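Local atomic coordinates of oxidoreductase, Gfo/Idh/MocA family (Vibrio cholerae, PDB entry 1XEA), a protein that probably works as a nucleotide-dependent oxidoreductase of the Gfo/Idh/MocA family, with an NAD-binding Rossmann fold joined to a second domain built on a mixed beta sheet. Residues Asp58-Gly63 with Ala80-His85; Ala137-Gly142 with Pro285-Glu290; Ile169-Ser174 with Ala213-Gln218. All coordinates share one frame; numbering follows the deposited sequence.

Contact 1: residues Asp58-Gly63 with Ala80-His85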
# COMPACT_ATOMS: atom_id res chain seq x y z
N ASP A 58 -24.42 -6.57 -46.64
CA ASP A 58 -23.44 -6.14 -47.63
C ASP A 58 -22.04 -6.58 -47.24
O ASP A 58 -21.13 -6.62 -48.06
CB ASP A 58 -23.48 -4.62 -47.79
CG ASP A 58 -24.83 -4.11 -48.23
OD1 ASP A 58 -25.26 -4.44 -49.36
OD2 ASP A 58 -25.48 -3.37 -47.45
N VAL A 59 -21.89 -6.90 -45.96
CA VAL A 59 -20.61 -7.34 -45.43
C VAL A 59 -20.02 -8.51 -46.21
O VAL A 59 -18.81 -8.61 -46.38
CB VAL A 59 -20.75 -7.72 -43.94
CG1 VAL A 59 -19.46 -8.34 -43.42
CG2 VAL A 59 -21.10 -6.48 -43.12
N LEU A 60 -20.88 -9.40 -46.70
CA LEU A 60 -20.40 -10.56 -47.45
C LEU A 60 -19.71 -10.17 -48.74
O LEU A 60 -18.88 -10.92 -49.26
CB LEU A 60 -21.56 -11.48 -47.76
CG LEU A 60 -22.24 -12.04 -46.52
CD1 LEU A 60 -23.49 -12.79 -46.95
CD2 LEU A 60 -21.28 -12.97 -45.76
N GLN A 61 -20.07 -9.01 -49.27
CA GLN A 61 -19.52 -8.51 -50.53
C GLN A 61 -17.99 -8.46 -50.59
O GLN A 61 -17.38 -8.81 -51.60
CB GLN A 61 -20.09 -7.12 -50.83
CG GLN A 61 -21.61 -7.14 -51.04
CD GLN A 61 -22.17 -5.83 -51.56
OE1 GLN A 61 -21.76 -5.34 -52.61
NE2 GLN A 61 -23.11 -5.25 -50.82
N TYR A 62 -17.37 -8.03 -49.49
CA TYR A 62 -15.93 -7.90 -49.40
C TYR A 62 -15.20 -9.22 -49.14
O TYR A 62 -13.97 -9.27 -49.04
CB TYR A 62 -15.59 -6.89 -48.31
CG TYR A 62 -16.37 -5.60 -48.42
CD1 TYR A 62 -17.67 -5.51 -47.92
CD2 TYR A 62 -15.83 -4.49 -49.05
CE1 TYR A 62 -18.40 -4.32 -48.04
CE2 TYR A 62 -16.55 -3.30 -49.18
CZ TYR A 62 -17.83 -3.22 -48.67
OH TYR A 62 -18.53 -2.03 -48.78
N GLY A 63 -15.97 -10.30 -49.04
CA GLY A 63 -15.38 -11.61 -48.80
C GLY A 63 -14.52 -11.65 -47.55
O GLY A 63 -13.32 -11.91 -47.62
N ALA A 80 -25.46 -13.22 -35.32
CA ALA A 80 -24.69 -14.44 -35.14
C ALA A 80 -25.15 -15.54 -36.09
O ALA A 80 -24.39 -15.99 -36.95
CB ALA A 80 -24.80 -14.92 -33.69
N ALA A 81 -26.39 -15.97 -35.91
CA ALA A 81 -26.97 -17.02 -36.75
C ALA A 81 -26.71 -16.75 -38.23
O ALA A 81 -26.28 -17.63 -38.97
CB ALA A 81 -28.46 -17.13 -36.49
N PHE A 82 -26.97 -15.51 -38.64
CA PHE A 82 -26.78 -15.12 -40.04
C PHE A 82 -25.44 -15.55 -40.62
O PHE A 82 -25.39 -16.26 -41.63
CB PHE A 82 -26.94 -13.61 -40.20
CG PHE A 82 -26.83 -13.15 -41.63
CD1 PHE A 82 -27.75 -13.60 -42.58
CD2 PHE A 82 -25.83 -12.27 -42.02
CE1 PHE A 82 -27.67 -13.16 -43.90
CE2 PHE A 82 -25.75 -11.83 -43.33
CZ PHE A 82 -26.67 -12.27 -44.28
N PHE A 83 -24.36 -15.12 -40.00
CA PHE A 83 -23.04 -15.47 -40.51
C PHE A 83 -22.67 -16.90 -40.17
O PHE A 83 -21.84 -17.50 -40.86
CB PHE A 83 -21.99 -14.51 -39.97
CG PHE A 83 -22.27 -13.08 -40.29
CD1 PHE A 83 -23.08 -12.32 -39.46
CD2 PHE A 83 -21.75 -12.50 -41.44
CE1 PHE A 83 -23.37 -10.99 -39.77
CE2 PHE A 83 -22.02 -11.17 -41.76
CZ PHE A 83 -22.84 -10.42 -40.92
N LEU A 84 -23.26 -17.44 -39.12
CA LEU A 84 -22.97 -18.81 -38.75
C LEU A 84 -23.49 -19.75 -39.82
O LEU A 84 -22.85 -20.77 -40.13
CB LEU A 84 -23.61 -19.15 -37.40
CG LEU A 84 -22.85 -18.62 -36.20
CD1 LEU A 84 -23.61 -18.99 -34.94
CD2 LEU A 84 -21.45 -19.22 -36.17
N HIS A 85 -24.63 -19.42 -40.40
CA HIS A 85 -25.20 -20.24 -41.45
C HIS A 85 -24.39 -20.07 -42.74
O HIS A 85 -24.12 -21.04 -43.47
CB HIS A 85 -26.67 -19.88 -41.67
CG HIS A 85 -27.30 -20.61 -42.81
ND1 HIS A 85 -26.78 -21.77 -43.33
CD2 HIS A 85 -28.37 -20.31 -43.58
CE1 HIS A 85 -27.50 -22.15 -44.37
NE2 HIS A 85 -28.47 -21.28 -44.54
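Leu60 meets two phenylalanines of helix 76-85 with the two prongs of its fork. Its CD1 stands 4.2 Å from Phe82 CZ, the end of that ring, while Leu60 CD2 lies 4.4 Å from Phe83 CD2. Leu60 and Phe82 come at each other from opposite directions, and CD1 approaches the ring obliquely at CZ. The leucine gets there by keeping CG on the side away from its carbonyl carbon (chi1 -62°) and extending onward, which carries the methyls across to the helix. Val59 meets Phe83 from a different direction: the two side chains cross at about a right angle, and Val59 CG1 approaches Phe83 CE2 at 4.2 Å. Both methyl approaches to the Phe83 ring are oblique. Together they make a small apolar patch of the Rossmann fold, where helix 76-85 is the connection between parallel strands 66-69 and 90-93 in a beta-alpha-beta crossover, and 58-63 belongs to the loop leading into the first of these strands. The two phenylalanines also brace each other. Phe82 holds CG anti to its own backbone nitrogen (chi1 -177°), and its CD2 sits over the centre of the Phe83 ring, 3.5 Å above the plane. Phe83 CE1 in turn lies in plane at the edge of Phe82. On the loop side the backbone curls through short turns, with Gln61 N hydrogen-bonded to Asp58 O at 2.9 Å and Gly63 N to Leu60 O at 3.0 Å. Val59 also reaches Ala6 of strand 3-8 and Phe83 reaches Thr90 of strand 90-93, while Tyr56 meets Phe82 edge-to-face.

Contact 2: residues Ala137-Gly142 with Pro285-Glu290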
# COMPACT_ATOMS: atom_id res chain seq x y z
N ALA A 137 -4.74 -19.54 -17.22
CA ALA A 137 -4.31 -19.62 -18.62
C ALA A 137 -4.86 -20.87 -19.28
O ALA A 137 -5.48 -20.80 -20.34
CB ALA A 137 -2.79 -19.62 -18.70
N GLN A 138 -4.65 -22.01 -18.63
CA GLN A 138 -5.11 -23.28 -19.15
C GLN A 138 -6.60 -23.54 -18.94
O GLN A 138 -7.16 -24.48 -19.50
CB GLN A 138 -4.32 -24.40 -18.50
CG GLN A 138 -2.86 -24.36 -18.82
CD GLN A 138 -2.08 -25.31 -17.93
OE1 GLN A 138 -2.02 -25.13 -16.70
NE2 GLN A 138 -1.48 -26.35 -18.53
N GLN A 139 -7.23 -22.69 -18.13
CA GLN A 139 -8.66 -22.80 -17.85
C GLN A 139 -9.03 -24.09 -17.11
O GLN A 139 -9.94 -24.81 -17.50
CB GLN A 139 -9.45 -22.68 -19.17
CG GLN A 139 -8.99 -21.48 -19.99
CD GLN A 139 -10.01 -21.02 -21.01
OE1 GLN A 139 -11.17 -20.77 -20.68
NE2 GLN A 139 -9.58 -20.89 -22.26
N GLU A 140 -8.30 -24.36 -16.03
CA GLU A 140 -8.55 -25.53 -15.19
C GLU A 140 -8.54 -25.08 -13.73
O GLU A 140 -8.38 -23.90 -13.43
CB GLU A 140 -7.44 -26.58 -15.36
CG GLU A 140 -7.04 -26.91 -16.78
CD GLU A 140 -5.99 -28.01 -16.86
OE1 GLU A 140 -6.34 -29.19 -16.64
OE2 GLU A 140 -4.81 -27.70 -17.14
N CYS A 141 -8.69 -26.03 -12.82
CA CYS A 141 -8.66 -25.75 -11.39
C CYS A 141 -7.26 -26.08 -10.87
O CYS A 141 -6.79 -25.45 -9.92
CB CYS A 141 -9.69 -26.59 -10.66
SG CYS A 141 -11.37 -26.12 -10.99
N GLY A 142 -6.61 -27.07 -11.48
CA GLY A 142 -5.27 -27.47 -11.09
C GLY A 142 -5.00 -27.60 -9.60
O GLY A 142 -5.64 -28.38 -8.89
N PRO A 285 -11.47 -25.08 -29.68
CA PRO A 285 -11.44 -26.17 -28.71
C PRO A 285 -12.73 -26.39 -27.94
O PRO A 285 -13.42 -25.45 -27.55
CB PRO A 285 -10.25 -25.81 -27.83
CG PRO A 285 -10.13 -24.34 -27.96
CD PRO A 285 -10.38 -24.12 -29.42
N THR A 286 -13.05 -27.67 -27.73
CA THR A 286 -14.26 -28.09 -27.04
C THR A 286 -14.42 -27.56 -25.63
O THR A 286 -15.49 -27.08 -25.27
CB THR A 286 -14.32 -29.61 -26.95
OG1 THR A 286 -14.24 -30.17 -28.26
CG2 THR A 286 -15.61 -30.05 -26.28
N HIS A 287 -13.37 -27.68 -24.83
CA HIS A 287 -13.45 -27.24 -23.44
C HIS A 287 -13.84 -25.80 -23.34
O HIS A 287 -14.36 -25.37 -22.31
CB HIS A 287 -12.13 -27.49 -22.71
CG HIS A 287 -11.00 -26.63 -23.18
ND1 HIS A 287 -10.40 -26.77 -24.42
CD2 HIS A 287 -10.31 -25.65 -22.55
CE1 HIS A 287 -9.40 -25.92 -24.52
NE2 HIS A 287 -9.32 -25.23 -23.40
N ILE A 288 -13.60 -25.04 -24.40
CA ILE A 288 -13.95 -23.64 -24.39
C ILE A 288 -15.45 -23.46 -24.58
O ILE A 288 -16.12 -22.82 -23.76
CB ILE A 288 -13.18 -22.89 -25.46
CG1 ILE A 288 -11.73 -22.74 -25.00
CG2 ILE A 288 -13.83 -21.55 -25.73
CD1 ILE A 288 -10.91 -21.86 -25.89
N ILE A 289 -15.98 -24.03 -25.65
CA ILE A 289 -17.41 -23.95 -25.92
C ILE A 289 -18.20 -24.36 -24.68
O ILE A 289 -19.11 -23.64 -24.26
CB ILE A 289 -17.80 -24.89 -27.07
CG1 ILE A 289 -16.92 -24.63 -28.28
CG2 ILE A 289 -19.25 -24.70 -27.42
CD1 ILE A 289 -16.95 -25.73 -29.27
N GLU A 290 -17.86 -25.51 -24.09
CA GLU A 290 -18.54 -26.01 -22.90
C GLU A 290 -18.54 -25.00 -21.76
O GLU A 290 -19.53 -24.86 -21.05
CB GLU A 290 -17.92 -27.32 -22.40
CG GLU A 290 -18.25 -28.56 -23.23
CD GLU A 290 -17.95 -29.87 -22.49
OE1 GLU A 290 -16.77 -30.11 -22.10
OE2 GLU A 290 -18.91 -30.67 -22.29
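A Schellman motif closes helix 134-138, and its C-prime residue, Gln139, supplies the side chain that reaches the first turn of helix 286-311. The positive phi of Gln139 (65°) breaks the helical path of the chain, and the side chain leaves this turn toward Ile288 and His287. Its CG lies anti to the carbonyl carbon (chi1 -49°), with the chain extended beyond, so that the carboxamide is delivered to the neighbouring helix. The nitrogen end does the touching: Gln139 NE2 is 3.9 Å from Ile288 CG1 and 4.0 Å from Ile288 CD1, lying against the CG1-CD1 ethyl branch of the isoleucine. The same Gln139 NE2 stays 4.5 Å from His287 NE2, a proximity without a hydrogen bond, and it approaches the imidazole obliquely. His287 and Ile288 in turn form one surface, because Ile288 CG1 lies 3.8 Å above the plane of the His287 ring, displaced from its middle toward the rim. No hydrogen bond crosses between the two segments; the amide packs on hydrocarbon through its nitrogen, while its other end, Gln139 OE1, takes a weak hydrogen bond from Arg291 NH1, further along the same helix. This splits the roles of the two amide ends. Pro285 occupies the N-cap position, and its carbonyl begins the helical bonding, with Ile288 N 3.2 Å from Pro285 O. The Gln139 side chain also touches Arg124 and is about 13 Å from a bound nickel ion. Cys141 rests on Leu177, just after helix 160-175. The contact sets the short helix 134-138 and its exit turn, which leads toward strand 146-152 of the mixed sheet, beside the start of the long C-terminal helix 286-311.

Contact 3: residues Ile169-Ser174 with Ala213-Gln218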
# COMPACT_ATOMS: atom_id res chain seq x y z
N ILE A 169 -21.64 -11.74 -15.07
CA ILE A 169 -21.13 -12.81 -15.90
C ILE A 169 -19.61 -12.71 -16.01
O ILE A 169 -18.94 -13.70 -16.26
CB ILE A 169 -21.76 -12.76 -17.31
CG1 ILE A 169 -21.54 -14.10 -18.01
CG2 ILE A 169 -21.16 -11.63 -18.11
CD1 ILE A 169 -22.53 -14.36 -19.11
N HIS A 170 -19.07 -11.51 -15.83
CA HIS A 170 -17.64 -11.34 -15.90
C HIS A 170 -16.98 -12.14 -14.79
O HIS A 170 -16.27 -13.10 -15.05
CB HIS A 170 -17.26 -9.87 -15.77
CG HIS A 170 -17.16 -9.16 -17.08
ND1 HIS A 170 -16.43 -9.65 -18.14
CD2 HIS A 170 -17.70 -8.00 -17.51
CE1 HIS A 170 -16.53 -8.83 -19.17
NE2 HIS A 170 -17.30 -7.81 -18.82
N PRO A 171 -17.22 -11.76 -13.52
CA PRO A 171 -16.59 -12.52 -12.43
C PRO A 171 -17.02 -13.98 -12.37
O PRO A 171 -16.21 -14.87 -12.08
CB PRO A 171 -16.99 -11.74 -11.18
CG PRO A 171 -18.30 -11.15 -11.56
CD PRO A 171 -18.06 -10.68 -12.98
N LEU A 172 -18.29 -14.23 -12.66
CA LEU A 172 -18.83 -15.58 -12.63
C LEU A 172 -18.06 -16.51 -13.57
O LEU A 172 -17.56 -17.56 -13.16
CB LEU A 172 -20.31 -15.57 -13.00
CG LEU A 172 -21.02 -16.92 -12.81
CD1 LEU A 172 -21.11 -17.25 -11.32
CD2 LEU A 172 -22.40 -16.86 -13.44
N ASP A 173 -17.97 -16.12 -14.84
CA ASP A 173 -17.26 -16.91 -15.83
C ASP A 173 -15.78 -17.05 -15.49
O ASP A 173 -15.21 -18.15 -15.56
CB ASP A 173 -17.36 -16.30 -17.22
CG ASP A 173 -16.44 -16.98 -18.23
OD1 ASP A 173 -16.74 -18.10 -18.67
OD2 ASP A 173 -15.39 -16.41 -18.57
N SER A 174 -15.15 -15.93 -15.14
CA SER A 174 -13.73 -15.92 -14.82
C SER A 174 -13.35 -16.93 -13.75
O SER A 174 -12.21 -17.38 -13.68
CB SER A 174 -13.31 -14.52 -14.36
OG SER A 174 -13.53 -13.58 -15.38
N ALA A 213 -17.67 -15.95 -6.93
CA ALA A 213 -17.89 -14.75 -7.73
C ALA A 213 -18.70 -13.81 -6.85
O ALA A 213 -19.76 -14.16 -6.36
CB ALA A 213 -18.66 -15.09 -9.00
N SER A 214 -18.18 -12.60 -6.67
CA SER A 214 -18.80 -11.62 -5.81
C SER A 214 -18.92 -10.26 -6.52
O SER A 214 -17.96 -9.76 -7.11
CB SER A 214 -17.94 -11.52 -4.55
OG SER A 214 -18.29 -10.46 -3.70
N MSE A 215 -20.11 -9.68 -6.46
CA MSE A 215 -20.33 -8.38 -7.08
C MSE A 215 -21.26 -7.54 -6.24
O MSE A 215 -22.44 -7.88 -6.08
CB MSE A 215 -20.93 -8.54 -8.47
CG MSE A 215 -21.32 -7.23 -9.11
SE MSE A 215 -21.75 -7.43 -10.99
CE MSE A 215 -19.95 -7.48 -11.68
N ASN A 216 -20.74 -6.45 -5.70
CA ASN A 216 -21.54 -5.55 -4.89
C ASN A 216 -21.58 -4.24 -5.63
O ASN A 216 -20.66 -3.43 -5.52
CB ASN A 216 -20.91 -5.36 -3.52
CG ASN A 216 -21.80 -4.59 -2.58
OD1 ASN A 216 -22.57 -3.74 -3.01
ND2 ASN A 216 -21.71 -4.89 -1.30
N ARG A 217 -22.64 -4.03 -6.40
CA ARG A 217 -22.76 -2.80 -7.17
C ARG A 217 -23.27 -1.63 -6.36
O ARG A 217 -23.71 -0.62 -6.91
CB ARG A 217 -23.62 -3.05 -8.41
CG ARG A 217 -22.87 -3.89 -9.40
CD ARG A 217 -23.67 -4.18 -10.61
NE ARG A 217 -24.10 -2.97 -11.28
CZ ARG A 217 -24.65 -2.97 -12.48
NH1 ARG A 217 -24.84 -4.11 -13.12
NH2 ARG A 217 -25.01 -1.83 -13.04
N GLN A 218 -23.19 -1.77 -5.05
CA GLN A 218 -23.57 -0.72 -4.12
C GLN A 218 -22.45 -0.69 -3.10
O GLN A 218 -22.68 -0.59 -1.90
CB GLN A 218 -24.89 -1.03 -3.40
CG GLN A 218 -26.15 -0.75 -4.21
CD GLN A 218 -27.27 -0.21 -3.33
OE1 GLN A 218 -27.57 -0.79 -2.27
NE2 GLN A 218 -27.90 0.89 -3.75
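Helix 160-175 packs on the mixed beta sheet of the second domain; here its segment 169-174 runs nearly antiparallel (166°) to 213-216 of strand 209-216, their axes 7.3 Å apart at closest. Ala213 and Met215, alternate residues of the strand, both direct their side chains at the helix. The methyl of Ala213 sits against the helix backbone, its CB 3.7 Å from Leu172 CA. Leu172 CD1 lies alongside, 4.0 Å from the same Ala213 CB. Met215, modelled as selenomethionine, crosses the proline at about a right angle; bent at its last torsion (chi3 -80°), it brings Met215 CE to 3.9 Å from Pro171 CD. The helix is kinked at 170-171, where neither backbone N bonds to the turn before; residue 171 is a proline, with no N-H. One turn on, His170 O accepts from both Ser174 N and Ser174 OG, the hydroxyl standing above the carbonyl plane. The His170 side chain touches Lys94 and Asn122, and Asp173 forms salt bridges with Arg124 and Arg291. Four buried residues meet through apolar contacts with no hydrogen bond crossing, so stability here probably rests on packing and the removal of hydrocarbon from water.

From the N terminus, contact 1 comes first: 58-63 and 80-85 close a short loop around strand 66-69 inside the Rossmann fold, joining the segment before that strand to helix 76-85. The chain then completes that fold before contact 2 opens at 137-142, to be closed only at 285-290, after the whole mixed sheet has been laid down; it ties the end of helix 134-138 to the start of helix 286-311. Contact 3 is nested within this long loop, tying helix 160-175 to strand 209-216. Contacts 2 and 3 have centres 19 Å apart and do not touch. Contact 1 is separate, its centre about 33 Å from that of contact 3, on the opposite side of the chain's centre.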